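Local coordinates for UPF0230 protein TM1468 (Thermotoga maritima, PDB 1VPV) that binds long-chain fatty acids such as palmitate and may take part in lipid transport or fatty acid metabolism, at residues K64-A69 and V279-V284. Sequence-based numbering, arbitrary orientation.
Sequences KRIREA and VITTHV. With PLM (palmitic acid), chain D.
Within 64-69 of this DegV-fold protein, I66 of helix 56-68 makes the contact with T281 and T282 of the short helix 278-284, whose other side lines the palmitate site. K64 pairs with E68 one turn on along its own helix, NZ to OE2 3.6 Å. The guanidinium of R65 makes a salt bridge with E50. I66 then reaches across: CG1 stands anti to the backbone N (chi1 -168°) and the chain runs on extended, which brings CD1 to 4.1 Å from T282 OG1 and equally close to T282 CA. The two side chains cross at about a right angle. The second branch, CG2, meets the methyl CG2 of T281 at 4.3 Å, so I66 touches two successive residues of the helix. No hydrogen bond spans the two segments; each threonine hydroxyl instead bonds the carbonyl four residues back, T281 OG1 to G277 O and T282 OG1 to K278 O. F62, on the same helix as I66, also touches both threonines, and Y63 touches T281. R67 pairs with D250. A69 is the first residue after helix 56-68 to leave helical phi/psi. Behind the threonines, V279, I280, H283 and V284 face the fatty acid. V279 CG1 lies 3.9 Å from palmitate C4, and V284 CG1 lies 3.7 Å from the palmitate chain carbon named CA. The H283 ring, bonded through NE2 to the palmitate-binding T75, lays one face against the acyl chain, with palmitate C5 3.6 Å above the ring centre.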
ATOM      1  N   LYS A  64      18.118   2.694   7.324  1.00 20.82           N
ATOM      2  CA  LYS A  64      19.233   3.111   8.097  1.00 22.89           C
ATOM      3  C   LYS A  64      19.568   4.564   7.740  1.00 21.52           C
ATOM      4  O   LYS A  64      19.721   5.390   8.640  1.00 23.33           O
ATOM      5  CB  LYS A  64      20.400   2.155   7.849  1.00 25.37           C
ATOM      6  CG  LYS A  64      21.597   2.387   8.710  1.00 30.85           C
ATOM      7  CD  LYS A  64      22.828   1.665   8.162  1.00 36.91           C
ATOM      8  CE  LYS A  64      23.526   2.469   7.059  1.00 45.55           C
ATOM      9  NZ  LYS A  64      24.599   3.386   7.576  1.00 43.03           N
ATOM     10  N   ARG A  65      19.630   4.868   6.436  1.00 20.36           N
ATOM     11  CA  ARG A  65      19.949   6.202   5.943  1.00 18.57           C
ATOM     12  C   ARG A  65      18.893   7.253   6.290  1.00 19.11           C
ATOM     13  O   ARG A  65      19.259   8.356   6.623  1.00 19.95           O
ATOM     14  CB  ARG A  65      20.242   6.195   4.443  1.00 19.42           C
ATOM     15  CG  ARG A  65      21.652   5.574   4.093  1.00 23.61           C
ATOM     16  CD  ARG A  65      21.961   5.467   2.582  1.00 21.21           C
ATOM     17  NE  ARG A  65      20.967   4.625   1.911  1.00 26.27           N
ATOM     18  CZ  ARG A  65      20.006   5.073   1.099  1.00 30.24           C
ATOM     19  NH1 ARG A  65      19.866   6.371   0.836  1.00 37.53           N
ATOM     20  NH2 ARG A  65      19.152   4.216   0.563  1.00 29.55           N
ATOM     21  N   ILE A  66      17.601   6.925   6.290  1.00 19.59           N
ATOM     22  CA  ILE A  66      16.598   7.921   6.640  1.00 19.61           C
ATOM     23  C   ILE A  66      16.526   8.176   8.160  1.00 19.26           C
ATOM     24  O   ILE A  66      16.334   9.309   8.565  1.00 17.53           O
ATOM     25  CB  ILE A  66      15.191   7.665   6.019  1.00 20.47           C
ATOM     26  CG1 ILE A  66      14.293   8.898   6.194  1.00 25.77           C
ATOM     27  CG2 ILE A  66      14.496   6.468   6.635  1.00 23.63           C
ATOM     28  CD1 ILE A  66      13.134   8.937   5.229  1.00 32.90           C
ATOM     29  N   ARG A  67      16.710   7.166   8.997  1.00 16.84           N
ATOM     30  CA  ARG A  67      16.843   7.414  10.446  1.00 18.34           C
ATOM     31  C   ARG A  67      18.010   8.366  10.767  1.00 18.67           C
ATOM     32  O   ARG A  67      17.936   9.166  11.682  1.00 16.49           O
ATOM     33  CB  ARG A  67      17.037   6.085  11.193  1.00 18.88           C
ATOM     34  CG  ARG A  67      15.762   5.221  11.253  1.00 24.36           C
ATOM     35  CD  ARG A  67      15.908   4.032  12.214  1.00 21.81           C
ATOM     36  NE  ARG A  67      14.637   3.313  12.381  1.00 21.57           N
ATOM     37  CZ  ARG A  67      13.685   3.630  13.256  1.00 23.72           C
ATOM     38  NH1 ARG A  67      13.802   4.679  14.043  1.00 26.41           N
ATOM     39  NH2 ARG A  67      12.565   2.917  13.313  1.00 27.93           N
ATOM     40  N   GLU A  68      19.085   8.252   9.992  1.00 21.49           N
ATOM     41  CA  GLU A  68      20.324   9.030  10.176  1.00 23.73           C
ATOM     42  C   GLU A  68      20.353  10.415   9.553  1.00 20.63           C
ATOM     43  O   GLU A  68      21.033  11.273  10.039  1.00 21.06           O
ATOM     44  CB  GLU A  68      21.469   8.304   9.482  1.00 24.41           C
ATOM     45  CG  GLU A  68      22.469   7.683  10.369  1.00 33.29           C
ATOM     46  CD  GLU A  68      23.373   6.775   9.575  1.00 43.74           C
ATOM     47  OE1 GLU A  68      23.585   7.047   8.360  1.00 48.77           O
ATOM     48  OE2 GLU A  68      23.838   5.772  10.158  1.00 54.68           O
ATOM     49  N   ALA A  69      19.675  10.572   8.425  1.00 19.78           N
ATOM     50  CA  ALA A  69      19.788  11.731   7.536  1.00 17.98           C
ATOM     51  C   ALA A  69      19.582  13.053   8.210  1.00 16.59           C
ATOM     52  O   ALA A  69      18.786  13.150   9.139  1.00 12.13           O
ATOM     53  CB  ALA A  69      18.777  11.620   6.405  1.00 17.08           C
ATOM     54  N   VAL A 279       9.275   5.143  -0.499  1.00 23.05           N
ATOM     55  CA  VAL A 279       8.321   6.235  -0.696  1.00 22.20           C
ATOM     56  C   VAL A 279       7.325   6.335   0.467  1.00 20.49           C
ATOM     57  O   VAL A 279       7.121   7.402   1.039  1.00 22.83           O
ATOM     58  CB  VAL A 279       7.611   6.093  -2.048  1.00 21.40           C
ATOM     59  CG1 VAL A 279       6.539   7.132  -2.206  1.00 22.60           C
ATOM     60  CG2 VAL A 279       8.635   6.249  -3.174  1.00 23.64           C
ATOM     61  N   ILE A 280       6.704   5.238   0.835  1.00 17.69           N
ATOM     62  CA  ILE A 280       5.767   5.292   1.934  1.00 19.24           C
ATOM     63  C   ILE A 280       6.477   5.770   3.227  1.00 20.10           C
ATOM     64  O   ILE A 280       5.993   6.668   3.942  1.00 15.98           O
ATOM     65  CB  ILE A 280       5.038   3.951   2.082  1.00 19.36           C
ATOM     66  CG1 ILE A 280       4.069   3.763   0.894  1.00 19.56           C
ATOM     67  CG2 ILE A 280       4.314   3.865   3.403  1.00 24.79           C
ATOM     68  CD1 ILE A 280       2.817   4.617   0.961  1.00 27.09           C
ATOM     69  N   THR A 281       7.648   5.212   3.482  1.00 20.36           N
ATOM     70  CA  THR A 281       8.414   5.587   4.667  1.00 21.63           C
ATOM     71  C   THR A 281       8.728   7.066   4.706  1.00 21.53           C
ATOM     72  O   THR A 281       8.697   7.703   5.767  1.00 21.73           O
ATOM     73  CB  THR A 281       9.738   4.818   4.714  1.00 18.83           C
ATOM     74  OG1 THR A 281       9.434   3.427   4.731  1.00 23.39           O
ATOM     75  CG2 THR A 281      10.504   5.139   5.974  1.00 21.72           C
ATOM     76  N   THR A 282       9.076   7.594   3.542  1.00 23.53           N
ATOM     77  CA  THR A 282       9.490   8.979   3.405  1.00 21.94           C
ATOM     78  C   THR A 282       8.366   9.862   3.891  1.00 22.76           C
ATOM     79  O   THR A 282       8.612  10.868   4.576  1.00 25.40           O
ATOM     80  CB  THR A 282       9.892   9.291   1.948  1.00 21.42           C
ATOM     81  OG1 THR A 282      11.201   8.720   1.673  1.00 22.40           O
ATOM     82  CG2 THR A 282       9.908  10.811   1.699  1.00 20.39           C
ATOM     83  N   HIS A 283       7.134   9.449   3.586  1.00 22.46           N
ATOM     84  CA  HIS A 283       5.951  10.220   3.939  1.00 22.97           C
ATOM     85  C   HIS A 283       5.466   9.956   5.348  1.00 22.80           C
ATOM     86  O   HIS A 283       4.902  10.862   5.941  1.00 23.82           O
ATOM     87  CB  HIS A 283       4.791   9.929   2.983  1.00 23.20           C
ATOM     88  CG  HIS A 283       4.923  10.618   1.686  1.00 21.54           C
ATOM     89  ND1 HIS A 283       4.329  11.833   1.441  1.00 17.94           N
ATOM     90  CD2 HIS A 283       5.607  10.287   0.564  1.00 20.66           C
ATOM     91  CE1 HIS A 283       4.650  12.228   0.218  1.00 24.89           C
ATOM     92  NE2 HIS A 283       5.398  11.292  -0.345  1.00 16.44           N
ATOM     93  N   VAL A 284       5.629   8.737   5.872  1.00 20.64           N
ATOM     94  CA  VAL A 284       5.013   8.425   7.176  1.00 22.12           C
ATOM     95  C   VAL A 284       5.962   8.559   8.323  1.00 22.69           C
ATOM     96  O   VAL A 284       5.540   8.843   9.454  1.00 21.44           O
ATOM     97  CB  VAL A 284       4.314   7.024   7.265  1.00 23.44           C
ATOM     98  CG1 VAL A 284       3.079   6.997   6.401  1.00 26.45           C
ATOM     99  CG2 VAL A 284       5.241   5.906   6.895  1.00 14.42           C
TER
HETATM  100  C1  PLM D 501       4.395  10.299  -5.403  1.00 34.58           C
HETATM  101  O1  PLM D 501       3.717  10.340  -6.472  1.00 33.10           O
HETATM  102  O2  PLM D 501       5.379  11.080  -5.206  1.00 29.42           O
HETATM  103  C2  PLM D 501       4.014   9.266  -4.367  1.00 28.71           C
HETATM  104  C3  PLM D 501       3.236   9.890  -3.226  1.00 19.59           C
HETATM  105  C4  PLM D 501       2.994   8.856  -2.134  1.00 17.20           C
HETATM  106  C5  PLM D 501       2.275   9.527  -0.968  1.00 17.40           C
HETATM  107  C6  PLM D 501       2.004   8.569   0.164  1.00 19.64           C
HETATM  108  C7  PLM D 501       1.228   9.212   1.303  1.00 20.02           C
HETATM  109  C8  PLM D 501       1.323   8.374   2.574  1.00 18.58           C
HETATM  110  C9  PLM D 501       0.451   7.140   2.496  1.00 18.97           C
HETATM  111  CA  PLM D 501       0.602   6.255   3.717  1.00 21.27           C
HETATM  112  CB  PLM D 501      -0.400   5.111   3.677  1.00 15.01           C
HETATM  113  CC  PLM D 501      -0.056   4.069   4.736  1.00 18.39           C
HETATM  114  CD  PLM D 501      -1.135   2.971   4.850  1.00 20.79           C
HETATM  115  CE  PLM D 501      -0.696   1.820   5.737  1.00 21.45           C
HETATM  116  CF  PLM D 501      -1.815   0.826   6.004  1.00 28.46           C
HETATM  117  CG  PLM D 501      -1.967  -0.207   4.884  1.00 28.46           C